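Local atomic coordinates of ornithine cyclodeaminase (Methanococcus maripaludis S2, PDB entry 3C2Q), a protein that catalyses the NAD(+)-dependent conversion of L-ornithine to L-proline with release of ammonia. Residues 255-260 against 264-269; 233-236 against 240-243; 20-25 against 69-74. All blocks are in the same frame, centred on the assembly; numbering follows the deposited sequence.

Contact 3 comes first along the chain, then contact 2, then contact 1. Contacts 1 and 2 both belong to the Rossmann-fold domain, and their centres lie about 14 Å apart. Strand 241-244, an outermost strand of the parallel sheet within this chain, supplies the second half of contact 2; helix 260-271, which follows it in the chain, carries contact 1. Val-242 packs against Lys-266 and Met-267 of that helix. Contact 3 joins two loops of the preceding beta-rich region. Its centre is about 23 Å from contact 1 and about 36 Å from contact 2. Salt bridges from Asp-265 to Arg-69 and Lys-70 tie the two regions together. Contacts 1 and 3 both touch the second subunit.

Contact 1. Residues 255-260 against 264-269; sequences DVITDS and QDKMRT
Helix 260-271 and the loop that leads into it from strand 241-244 form this contact in the Rossmann-fold domain. Ser-260 and Gln-264 make an i to i+4 helical bond: Gln-264 N donates to Ser-260 O at 2.8 Å, with an N-H...O angle of 156°. Gln-264 CB also lies close to the same oxygen, Ser-260 O, at 3.3 Å. Asp-259 is the N-cap residue just ahead of the helix. Its OD2 accepts from the backbone N of Val-262, with a weaker bond from Met-261 N. A negative carboxylate here would suit the positive end of the helix dipole.

The Gln-264 side chain does not turn back to the loop. Its CG is anti to the backbone N (chi1 -170°), and the chain runs extended to the amide. There NE2 donates to the backbone O atoms of Ile-247 and Asp-249 of the second subunit. Ser-260 OG is hydrogen-bonded to Thr-258 O of that subunit, and Asp-259 OD1 to Thr-258 OG1 of the same subunit. The start of the helix is therefore part of a subunit interface. The side chain of Ser-260 is about 8 Å from that of Leu-284, which probably binds NAD(+).

Farther along the helix the contact is apolar. Backbone bonds to Leu-243 and Gly-245 hold Ile-257 beside the end of the strand, and its CB points toward the helix. Lys-266 meets it with the aliphatic part of an extended chain. The two side chains cross at about a right angle, and the methyl Ile-257 CD1 touches Lys-266 CD at 3.9 Å.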
ATOM      1  N   ASP B 255     -25.217   7.239  21.778  1.00 21.60           N
ATOM      2  CA  ASP B 255     -25.847   6.904  20.500  1.00 22.38           C
ATOM      3  C   ASP B 255     -25.354   5.572  19.868  1.00 22.10           C
ATOM      4  O   ASP B 255     -25.998   5.033  18.969  1.00 22.64           O
ATOM      5  CB  ASP B 255     -25.640   8.028  19.462  1.00 21.56           C
ATOM      6  CG  ASP B 255     -26.171   9.397  19.929  1.00 24.10           C
ATOM      7  OD1 ASP B 255     -27.030   9.972  19.214  1.00 24.27           O
ATOM      8  OD2 ASP B 255     -25.695   9.898  20.962  1.00 23.10           O
ATOM      9  N   VAL B 256     -24.215   5.061  20.333  1.00 22.72           N
ATOM     10  CA  VAL B 256     -23.565   3.907  19.708  1.00 23.15           C
ATOM     11  C   VAL B 256     -24.339   2.620  20.024  1.00 24.02           C
ATOM     12  O   VAL B 256     -24.726   2.401  21.187  1.00 24.39           O
ATOM     13  CB  VAL B 256     -22.089   3.826  20.185  1.00 23.50           C
ATOM     14  CG1 VAL B 256     -21.460   2.441  19.886  1.00 24.45           C
ATOM     15  CG2 VAL B 256     -21.269   4.961  19.497  1.00 22.72           C
ATOM     16  N   ILE B 257     -24.581   1.803  18.998  1.00 22.73           N
ATOM     17  CA  ILE B 257     -25.181   0.480  19.154  1.00 22.85           C
ATOM     18  C   ILE B 257     -24.051  -0.505  19.390  1.00 22.93           C
ATOM     19  O   ILE B 257     -23.246  -0.760  18.486  1.00 21.07           O
ATOM     20  CB  ILE B 257     -25.988   0.114  17.882  1.00 23.09           C
ATOM     21  CG1 ILE B 257     -27.061   1.191  17.639  1.00 25.35           C
ATOM     22  CG2 ILE B 257     -26.564  -1.334  17.965  1.00 22.65           C
ATOM     23  CD1 ILE B 257     -27.893   0.963  16.392  1.00 24.12           C
ATOM     24  N   THR B 258     -23.956  -1.040  20.611  1.00 22.57           N
ATOM     25  CA  THR B 258     -22.833  -1.895  20.968  1.00 22.50           C
ATOM     26  C   THR B 258     -22.965  -3.351  20.455  1.00 21.85           C
ATOM     27  O   THR B 258     -21.972  -4.028  20.308  1.00 21.55           O
ATOM     28  CB  THR B 258     -22.545  -1.884  22.480  1.00 23.16           C
ATOM     29  OG1 THR B 258     -23.694  -2.377  23.178  1.00 23.83           O
ATOM     30  CG2 THR B 258     -22.233  -0.442  22.958  1.00 25.53           C
ATOM     31  N   ASP B 259     -24.179  -3.810  20.160  1.00 21.17           N
ATOM     32  CA  ASP B 259     -24.318  -5.182  19.665  1.00 21.25           C
ATOM     33  C   ASP B 259     -24.173  -5.197  18.145  1.00 20.44           C
ATOM     34  O   ASP B 259     -24.912  -4.543  17.440  1.00 19.26           O
ATOM     35  CB  ASP B 259     -25.641  -5.818  20.063  1.00 21.34           C
ATOM     36  CG  ASP B 259     -25.672  -7.284  19.713  1.00 21.44           C
ATOM     37  OD1 ASP B 259     -25.321  -8.117  20.592  1.00 23.56           O
ATOM     38  OD2 ASP B 259     -25.944  -7.590  18.536  1.00 19.88           O
ATOM     39  N   SER B 260     -23.206  -5.955  17.648  1.00 21.28           N
ATOM     40  CA  SER B 260     -22.945  -5.895  16.222  1.00 21.93           C
ATOM     41  C   SER B 260     -24.062  -6.406  15.355  1.00 20.28           C
ATOM     42  O   SER B 260     -24.218  -5.928  14.250  1.00 18.91           O
ATOM     43  CB  SER B 260     -21.622  -6.535  15.874  1.00 21.24           C
ATOM     44  OG  SER B 260     -21.656  -7.900  16.104  1.00 30.36           O
ATOM     45  N   GLN B 264     -25.881  -4.276  12.637  1.00 21.08           N
ATOM     46  CA  GLN B 264     -25.940  -4.796  11.280  1.00 21.15           C
ATOM     47  C   GLN B 264     -27.351  -4.733  10.665  1.00 21.79           C
ATOM     48  O   GLN B 264     -27.518  -4.285   9.518  1.00 20.70           O
ATOM     49  CB  GLN B 264     -25.402  -6.226  11.213  1.00 20.73           C
ATOM     50  CG  GLN B 264     -25.226  -6.721   9.764  1.00 21.46           C
ATOM     51  CD  GLN B 264     -24.871  -8.198   9.670  1.00 22.82           C
ATOM     52  OE1 GLN B 264     -25.751  -9.039   9.472  1.00 26.54           O
ATOM     53  NE2 GLN B 264     -23.593  -8.519   9.813  1.00 20.96           N
ATOM     54  N   ASP B 265     -28.348  -5.199  11.420  1.00 22.86           N
ATOM     55  CA  ASP B 265     -29.747  -5.209  10.958  1.00 23.44           C
ATOM     56  C   ASP B 265     -30.260  -3.812  10.645  1.00 23.33           C
ATOM     57  O   ASP B 265     -30.907  -3.602   9.625  1.00 23.54           O
ATOM     58  CB  ASP B 265     -30.647  -5.904  12.006  1.00 24.56           C
ATOM     59  CG  ASP B 265     -30.355  -7.397  12.126  1.00 26.47           C
ATOM     60  OD1 ASP B 265     -29.717  -7.967  11.208  1.00 29.31           O
ATOM     61  OD2 ASP B 265     -30.735  -7.994  13.159  1.00 31.59           O
ATOM     62  N   LYS B 266     -29.926  -2.853  11.508  1.00 22.83           N
ATOM     63  CA  LYS B 266     -30.286  -1.450  11.293  1.00 23.92           C
ATOM     64  C   LYS B 266     -29.587  -0.852  10.058  1.00 23.19           C
ATOM     65  O   LYS B 266     -30.191  -0.118   9.287  1.00 22.17           O
ATOM     66  CB  LYS B 266     -29.990  -0.614  12.543  1.00 23.17           C
ATOM     67  CG  LYS B 266     -30.673   0.773  12.495  1.00 29.59           C
ATOM     68  CD  LYS B 266     -30.855   1.344  13.889  1.00 35.34           C
ATOM     69  CE  LYS B 266     -31.798   2.564  13.885  1.00 38.26           C
ATOM     70  NZ  LYS B 266     -31.577   3.308  15.174  1.00 40.64           N
HETATM   71  N   MSE B 267     -28.306  -1.190   9.870  1.00 23.46           N
HETATM   72  CA  MSE B 267     -27.572  -0.768   8.673  1.00 24.68           C
HETATM   73  C   MSE B 267     -28.200  -1.306   7.404  1.00 23.02           C
HETATM   74  O   MSE B 267     -28.310  -0.596   6.396  1.00 22.56           O
HETATM   75  CB  MSE B 267     -26.113  -1.245   8.772  1.00 23.30           C
HETATM   76  CG  MSE B 267     -25.327  -0.482   9.823  1.00 24.38           C
HETATM   77 SE   MSE B 267     -23.558  -1.333  10.150  1.00 33.77          SE
HETATM   78  CE  MSE B 267     -22.788  -1.018   8.362  1.00 27.50           C
ATOM     79  N   ARG B 268     -28.620  -2.568   7.444  1.00 22.56           N
ATOM     80  CA  ARG B 268     -29.207  -3.172   6.250  1.00 22.55           C
ATOM     81  C   ARG B 268     -30.465  -2.442   5.797  1.00 22.84           C
ATOM     82  O   ARG B 268     -30.596  -2.085   4.634  1.00 22.95           O
ATOM     83  CB  ARG B 268     -29.503  -4.656   6.472  1.00 21.72           C
ATOM     84  CG  ARG B 268     -30.091  -5.327   5.236  1.00 23.48           C
ATOM     85  CD  ARG B 268     -30.267  -6.832   5.423  1.00 23.91           C
ATOM     86  NE  ARG B 268     -30.804  -7.480   4.217  1.00 24.71           N
ATOM     87  CZ  ARG B 268     -31.355  -8.699   4.217  1.00 26.87           C
ATOM     88  NH1 ARG B 268     -31.460  -9.392   5.350  1.00 23.76           N
ATOM     89  NH2 ARG B 268     -31.815  -9.213   3.093  1.00 27.36           N
ATOM     90  N   THR B 269     -31.381  -2.196   6.722  1.00 23.82           N
ATOM     91  CA  THR B 269     -32.637  -1.538   6.379  1.00 25.56           C
ATOM     92  C   THR B 269     -32.381  -0.088   5.968  1.00 26.16           C
ATOM     93  O   THR B 269     -33.071   0.449   5.101  1.00 26.85           O
ATOM     94  CB  THR B 269     -33.640  -1.618   7.554  1.00 25.70           C
ATOM     95  OG1 THR B 269     -33.138  -0.863   8.642  1.00 28.76           O
ATOM     96  CG2 THR B 269     -33.805  -3.031   8.033  1.00 25.99           C
TER

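Contact 2. Residues 233-236 against 240-243; sequences QCIK and PYVL
Tyr-241 CG sits between its backbone N and carbonyl carbon (chi1 51°), which carries the ring toward Cys-234 and Ile-235. On the helix, Ile-235 has CG1 anti to its carbonyl carbon, and the next torsion bends the chain again (chi2 -50°). The terminal methyl is thereby brought to the ring, although the CB of Ile-235 does not itself point at the strand.

Ile-235 CD1 meets the ring at its edge, in the ring plane. Ile-235 CD1 is 3.8 Å from Tyr-241 OH and 4.0 Å from Tyr-241 CE2. Cys-234 reaches the same side of the ring nearer to CG. There Cys-234 CB is 3.8 Å from Tyr-241 CD2 and 4.2 Å from Tyr-241 CE2, in an oblique approach. The touching atom is the methylene carbon; the sulfur lies beside the backbone N of its own residue. No hydrogen bond crosses between the two segments.

This is a helix-to-strand connection of the Rossmann fold. Helix 230-237 leads through a short turn into strand 241-244, an outermost strand of the parallel sheet within this chain. Its neighbour is strand 166-170, whose Ile-167 also touches Cys-234. Ile-217 of helix 217-222 packs on both Tyr-241 and Ile-235.

The phenol has a polar partner beyond the two segments: Tyr-241 OH is hydrogen-bonded to Asp-255 OD1. An alanine here would be likely to open a gap beside Cys-234 and Ile-235 and leave Asp-255 OD1 without its phenol partner. The other carboxylate oxygen, Asp-255 OD2, has a separate hydrogen bond with the backbone N of Ile-217.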
ATOM      1  N   GLN B 233     -25.190  18.650  11.827  1.00 23.11           N
ATOM      2  CA  GLN B 233     -26.018  18.766  10.655  1.00 22.97           C
ATOM      3  C   GLN B 233     -27.022  17.628  10.498  1.00 23.06           C
ATOM      4  O   GLN B 233     -28.103  17.850   9.936  1.00 22.26           O
ATOM      5  CB  GLN B 233     -25.208  18.941   9.381  1.00 22.69           C
ATOM      6  CG  GLN B 233     -24.442  20.266   9.338  1.00 23.16           C
ATOM      7  CD  GLN B 233     -25.334  21.501   9.228  1.00 24.16           C
ATOM      8  OE1 GLN B 233     -26.514  21.417   8.862  1.00 25.44           O
ATOM      9  NE2 GLN B 233     -24.758  22.661   9.552  1.00 23.55           N
ATOM     10  N   CYS B 234     -26.668  16.430  10.957  1.00 22.33           N
ATOM     11  CA  CYS B 234     -27.626  15.313  10.916  1.00 23.25           C
ATOM     12  C   CYS B 234     -28.818  15.612  11.838  1.00 24.08           C
ATOM     13  O   CYS B 234     -29.970  15.388  11.453  1.00 24.24           O
ATOM     14  CB  CYS B 234     -26.973  13.981  11.320  1.00 22.52           C
ATOM     15  SG  CYS B 234     -25.861  13.320  10.026  1.00 24.66           S
ATOM     16  N   ILE B 235     -28.527  16.068  13.055  1.00 25.84           N
ATOM     17  CA  ILE B 235     -29.591  16.472  13.985  1.00 27.37           C
ATOM     18  C   ILE B 235     -30.483  17.546  13.351  1.00 28.61           C
ATOM     19  O   ILE B 235     -31.715  17.391  13.299  1.00 28.70           O
ATOM     20  CB  ILE B 235     -29.022  16.946  15.345  1.00 27.39           C
ATOM     21  CG1 ILE B 235     -28.296  15.780  16.064  1.00 26.91           C
ATOM     22  CG2 ILE B 235     -30.134  17.590  16.246  1.00 26.69           C
ATOM     23  CD1 ILE B 235     -29.132  14.444  16.168  1.00 25.78           C
ATOM     24  N   LYS B 236     -29.866  18.606  12.836  1.00 29.67           N
ATOM     25  CA  LYS B 236     -30.634  19.758  12.330  1.00 31.20           C
ATOM     26  C   LYS B 236     -31.478  19.409  11.150  1.00 31.68           C
ATOM     27  O   LYS B 236     -32.546  20.001  10.952  1.00 32.11           O
ATOM     28  CB  LYS B 236     -29.729  20.922  11.937  1.00 31.20           C
ATOM     29  CG  LYS B 236     -28.853  21.440  13.060  1.00 34.35           C
ATOM     30  CD  LYS B 236     -29.629  21.822  14.335  1.00 39.27           C
ATOM     31  CE  LYS B 236     -30.190  23.223  14.282  1.00 43.01           C
ATOM     32  NZ  LYS B 236     -30.528  23.701  15.670  1.00 45.77           N
ATOM     33  N   PRO B 240     -30.884  10.428   9.492  1.00 27.02           N
ATOM     34  CA  PRO B 240     -30.625   9.323  10.400  1.00 27.05           C
ATOM     35  C   PRO B 240     -29.170   8.849  10.288  1.00 26.51           C
ATOM     36  O   PRO B 240     -28.571   8.939   9.216  1.00 26.03           O
ATOM     37  CB  PRO B 240     -31.549   8.219   9.882  1.00 26.62           C
ATOM     38  CG  PRO B 240     -31.715   8.510   8.473  1.00 28.21           C
ATOM     39  CD  PRO B 240     -31.745  10.022   8.368  1.00 27.16           C
ATOM     40  N   TYR B 241     -28.621   8.383  11.394  1.00 26.55           N
ATOM     41  CA  TYR B 241     -27.292   7.788  11.372  1.00 26.58           C
ATOM     42  C   TYR B 241     -27.316   6.519  12.186  1.00 26.94           C
ATOM     43  O   TYR B 241     -28.208   6.320  13.044  1.00 27.35           O
ATOM     44  CB  TYR B 241     -26.216   8.761  11.876  1.00 26.44           C
ATOM     45  CG  TYR B 241     -26.522   9.420  13.209  1.00 25.98           C
ATOM     46  CD1 TYR B 241     -26.206   8.789  14.400  1.00 23.85           C
ATOM     47  CD2 TYR B 241     -27.095  10.700  13.264  1.00 26.50           C
ATOM     48  CE1 TYR B 241     -26.482   9.381  15.628  1.00 26.49           C
ATOM     49  CE2 TYR B 241     -27.363  11.310  14.484  1.00 26.73           C
ATOM     50  CZ  TYR B 241     -27.067  10.636  15.660  1.00 26.84           C
ATOM     51  OH  TYR B 241     -27.321  11.217  16.871  1.00 26.97           O
ATOM     52  N   VAL B 242     -26.356   5.645  11.916  1.00 25.11           N
ATOM     53  CA  VAL B 242     -26.220   4.437  12.680  1.00 24.83           C
ATOM     54  C   VAL B 242     -24.762   4.397  13.086  1.00 24.33           C
ATOM     55  O   VAL B 242     -23.895   4.382  12.211  1.00 24.58           O
ATOM     56  CB  VAL B 242     -26.584   3.185  11.819  1.00 25.46           C
ATOM     57  CG1 VAL B 242     -26.387   1.906  12.607  1.00 25.39           C
ATOM     58  CG2 VAL B 242     -28.009   3.272  11.258  1.00 26.04           C
ATOM     59  N   LEU B 243     -24.485   4.425  14.384  1.00 23.06           N
ATOM     60  CA  LEU B 243     -23.126   4.338  14.868  1.00 23.07           C
ATOM     61  C   LEU B 243     -22.942   2.960  15.476  1.00 23.43           C
ATOM     62  O   LEU B 243     -23.548   2.642  16.518  1.00 23.45           O
ATOM     63  CB  LEU B 243     -22.831   5.436  15.912  1.00 22.24           C
ATOM     64  CG  LEU B 243     -23.024   6.893  15.483  1.00 21.53           C
ATOM     65  CD1 LEU B 243     -22.649   7.803  16.668  1.00 20.47           C
ATOM     66  CD2 LEU B 243     -22.211   7.225  14.212  1.00 18.30           C
TER

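Contact 3. Residues 20-25 against 69-74; sequences SVLPDG and RKVKKG
This is a loop-to-loop contact in the beta-rich region that precedes the Rossmann-fold domain. The loop after strand 12-15 meets the loop joining strands 62-66 and 76-79 of the mixed sheet. The one direct hydrogen bond between the two loops joins their backbones: Ser-20 N donates to Val-71 O at 2.8 Å, with an N-H...O angle of 158°. Beside it lies an apolar patch. Leu-22 CD2 is set over the fork of Val-71, 3.8 Å from Val-71 CG1 and 4.0 Å from Val-71 CG2. The two side chains cross at about a right angle, and both also touch Val-53 of strand 53-57.

Leu-22 CG is anti to its own carbonyl carbon (chi1 -48°). The next torsion sets CD1 anti to CA (chi2 173°) and leaves CD2 as the branch turned to Val-71. Arg-69 has its CB directed away from residues 20-25, and its guanidinium goes to Asp-265. The second subunit also meets the first loop. Asn-209 OD1 of the second subunit accepts from Leu-22 N, and Asn-212 ND2 of the same subunit donates to Ser-20 O.

A water completes the seam. It donates to the backbone oxygens Arg-69 O and Val-71 O, so Val-71 O receives both this bond and that from Ser-20 N. The water accepts from the ammonium of Lys-72, whose folded chain brings it back to the loop, and from the hydroxyl of Ser-20. Lys-72 NZ lies 2.8 Å from the water O, and Ser-20 OG 3.2 Å.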
ATOM      1  N   SER B  20     -32.040 -21.377  12.656  1.00 31.17           N
ATOM      2  CA  SER B  20     -30.663 -21.143  12.180  1.00 30.43           C
ATOM      3  C   SER B  20     -29.943 -22.381  11.671  1.00 30.21           C
ATOM      4  O   SER B  20     -28.719 -22.378  11.538  1.00 29.09           O
ATOM      5  CB  SER B  20     -29.813 -20.465  13.254  1.00 30.60           C
ATOM      6  OG  SER B  20     -30.514 -19.386  13.845  1.00 32.11           O
ATOM      7  N   VAL B  21     -30.685 -23.448  11.373  1.00 29.65           N
ATOM      8  CA  VAL B  21     -30.071 -24.603  10.738  1.00 29.28           C
ATOM      9  C   VAL B  21     -30.836 -24.921   9.446  1.00 30.22           C
ATOM     10  O   VAL B  21     -32.058 -25.059   9.451  1.00 31.19           O
ATOM     11  CB  VAL B  21     -29.945 -25.832  11.719  1.00 29.55           C
ATOM     12  CG1 VAL B  21     -29.262 -27.015  11.030  1.00 28.72           C
ATOM     13  CG2 VAL B  21     -29.189 -25.436  12.985  1.00 28.35           C
ATOM     14  N   LEU B  22     -30.105 -25.031   8.349  1.00 30.03           N
ATOM     15  CA  LEU B  22     -30.675 -25.129   7.035  1.00 30.12           C
ATOM     16  C   LEU B  22     -30.552 -26.529   6.488  1.00 30.56           C
ATOM     17  O   LEU B  22     -29.595 -27.210   6.800  1.00 30.64           O
ATOM     18  CB  LEU B  22     -29.933 -24.156   6.115  1.00 30.03           C
ATOM     19  CG  LEU B  22     -29.758 -22.751   6.680  1.00 29.69           C
ATOM     20  CD1 LEU B  22     -28.872 -21.950   5.742  1.00 31.01           C
ATOM     21  CD2 LEU B  22     -31.109 -22.095   6.827  1.00 28.24           C
ATOM     22  N   PRO B  23     -31.536 -26.970   5.673  1.00 31.06           N
ATOM     23  CA  PRO B  23     -31.463 -28.274   5.018  1.00 31.12           C
ATOM     24  C   PRO B  23     -30.301 -28.346   4.044  1.00 32.03           C
ATOM     25  O   PRO B  23     -29.947 -27.319   3.441  1.00 30.78           O
ATOM     26  CB  PRO B  23     -32.773 -28.375   4.223  1.00 31.23           C
ATOM     27  CG  PRO B  23     -33.570 -27.194   4.548  1.00 31.94           C
ATOM     28  CD  PRO B  23     -32.780 -26.240   5.376  1.00 31.16           C
ATOM     29  N   ASP B  24     -29.749 -29.547   3.859  1.00 32.08           N
ATOM     30  CA  ASP B  24     -28.682 -29.737   2.907  1.00 33.48           C
ATOM     31  C   ASP B  24     -29.068 -29.261   1.517  1.00 32.40           C
ATOM     32  O   ASP B  24     -30.238 -29.366   1.119  1.00 31.88           O
ATOM     33  CB  ASP B  24     -28.229 -31.195   2.816  1.00 34.80           C
ATOM     34  CG  ASP B  24     -27.109 -31.366   1.807  1.00 39.66           C
ATOM     35  OD1 ASP B  24     -26.119 -30.580   1.863  1.00 44.16           O
ATOM     36  OD2 ASP B  24     -27.226 -32.249   0.930  1.00 45.00           O
ATOM     37  N   GLY B  25     -28.081 -28.727   0.795  1.00 30.45           N
ATOM     38  CA  GLY B  25     -28.290 -28.243  -0.557  1.00 28.88           C
ATOM     39  C   GLY B  25     -28.923 -26.868  -0.618  1.00 27.55           C
ATOM     40  O   GLY B  25     -29.178 -26.373  -1.695  1.00 28.02           O
ATOM     41  N   ARG B  69     -29.129 -16.545  10.786  1.00 26.67           N
ATOM     42  CA  ARG B  69     -29.543 -16.431  12.169  1.00 27.35           C
ATOM     43  C   ARG B  69     -31.002 -15.977  12.359  1.00 27.47           C
ATOM     44  O   ARG B  69     -31.531 -16.040  13.471  1.00 27.48           O
ATOM     45  CB  ARG B  69     -28.589 -15.539  12.963  1.00 28.84           C
ATOM     46  CG  ARG B  69     -28.879 -14.095  12.835  1.00 28.61           C
ATOM     47  CD  ARG B  69     -27.908 -13.251  13.626  1.00 30.29           C
ATOM     48  NE  ARG B  69     -27.508 -12.209  12.707  1.00 32.40           N
ATOM     49  CZ  ARG B  69     -28.146 -11.063  12.566  1.00 32.07           C
ATOM     50  NH1 ARG B  69     -29.164 -10.755  13.378  1.00 33.70           N
ATOM     51  NH2 ARG B  69     -27.727 -10.204  11.648  1.00 30.88           N
ATOM     52  N   LYS B  70     -31.648 -15.502  11.297  1.00 27.22           N
ATOM     53  CA  LYS B  70     -33.071 -15.179  11.390  1.00 27.72           C
ATOM     54  C   LYS B  70     -33.988 -16.276  10.830  1.00 27.83           C
ATOM     55  O   LYS B  70     -35.206 -16.147  10.911  1.00 27.68           O
ATOM     56  CB  LYS B  70     -33.383 -13.840  10.739  1.00 27.78           C
ATOM     57  CG  LYS B  70     -32.890 -12.639  11.576  1.00 29.53           C
ATOM     58  CD  LYS B  70     -33.284 -11.349  10.904  1.00 35.03           C
ATOM     59  CE  LYS B  70     -32.564 -10.147  11.491  1.00 37.06           C
ATOM     60  NZ  LYS B  70     -32.940  -9.919  12.900  1.00 38.41           N
ATOM     61  N   VAL B  71     -33.411 -17.342  10.276  1.00 27.61           N
ATOM     62  CA  VAL B  71     -34.226 -18.472   9.785  1.00 28.31           C
ATOM     63  C   VAL B  71     -34.846 -19.250  10.964  1.00 29.39           C
ATOM     64  O   VAL B  71     -34.141 -19.616  11.908  1.00 29.14           O
ATOM     65  CB  VAL B  71     -33.431 -19.391   8.839  1.00 28.08           C
ATOM     66  CG1 VAL B  71     -34.274 -20.642   8.399  1.00 28.07           C
ATOM     67  CG2 VAL B  71     -32.985 -18.616   7.605  1.00 26.04           C
ATOM     68  N   LYS B  72     -36.167 -19.463  10.902  1.00 30.36           N
ATOM     69  CA  LYS B  72     -36.915 -20.146  11.984  1.00 31.43           C
ATOM     70  C   LYS B  72     -37.292 -21.573  11.611  1.00 31.47           C
ATOM     71  O   LYS B  72     -37.488 -21.878  10.445  1.00 30.73           O
ATOM     72  CB  LYS B  72     -38.188 -19.367  12.342  1.00 31.83           C
ATOM     73  CG  LYS B  72     -37.952 -17.943  12.834  1.00 34.20           C
ATOM     74  CD  LYS B  72     -37.014 -17.923  14.055  1.00 40.40           C
ATOM     75  CE  LYS B  72     -36.611 -16.495  14.438  1.00 43.96           C
ATOM     76  NZ  LYS B  72     -35.386 -16.491  15.308  1.00 45.66           N
ATOM     77  N   LYS B  73     -37.367 -22.456  12.611  1.00 32.40           N
ATOM     78  CA  LYS B  73     -37.822 -23.827  12.388  1.00 32.82           C
ATOM     79  C   LYS B  73     -39.093 -23.763  11.546  1.00 31.83           C
ATOM     80  O   LYS B  73     -39.976 -22.958  11.836  1.00 31.75           O
ATOM     81  CB  LYS B  73     -38.098 -24.522  13.739  1.00 33.70           C
ATOM     82  CG  LYS B  73     -38.691 -25.916  13.556  1.00 37.19           C
ATOM     83  CD  LYS B  73     -38.757 -26.733  14.814  1.00 41.28           C
ATOM     84  CE  LYS B  73     -39.090 -28.170  14.384  1.00 45.72           C
ATOM     85  NZ  LYS B  73     -39.520 -29.064  15.486  1.00 47.62           N
ATOM     86  N   GLY B  74     -39.153 -24.561  10.482  1.00 31.64           N
ATOM     87  CA  GLY B  74     -40.344 -24.624   9.620  1.00 32.10           C
ATOM     88  C   GLY B  74     -40.362 -23.695   8.413  1.00 32.06           C
ATOM     89  O   GLY B  74     -41.200 -23.864   7.511  1.00 32.02           O
TER
HETATM   90  O   HOH W   1     -33.409 -18.078  14.057  1.00 37.98           O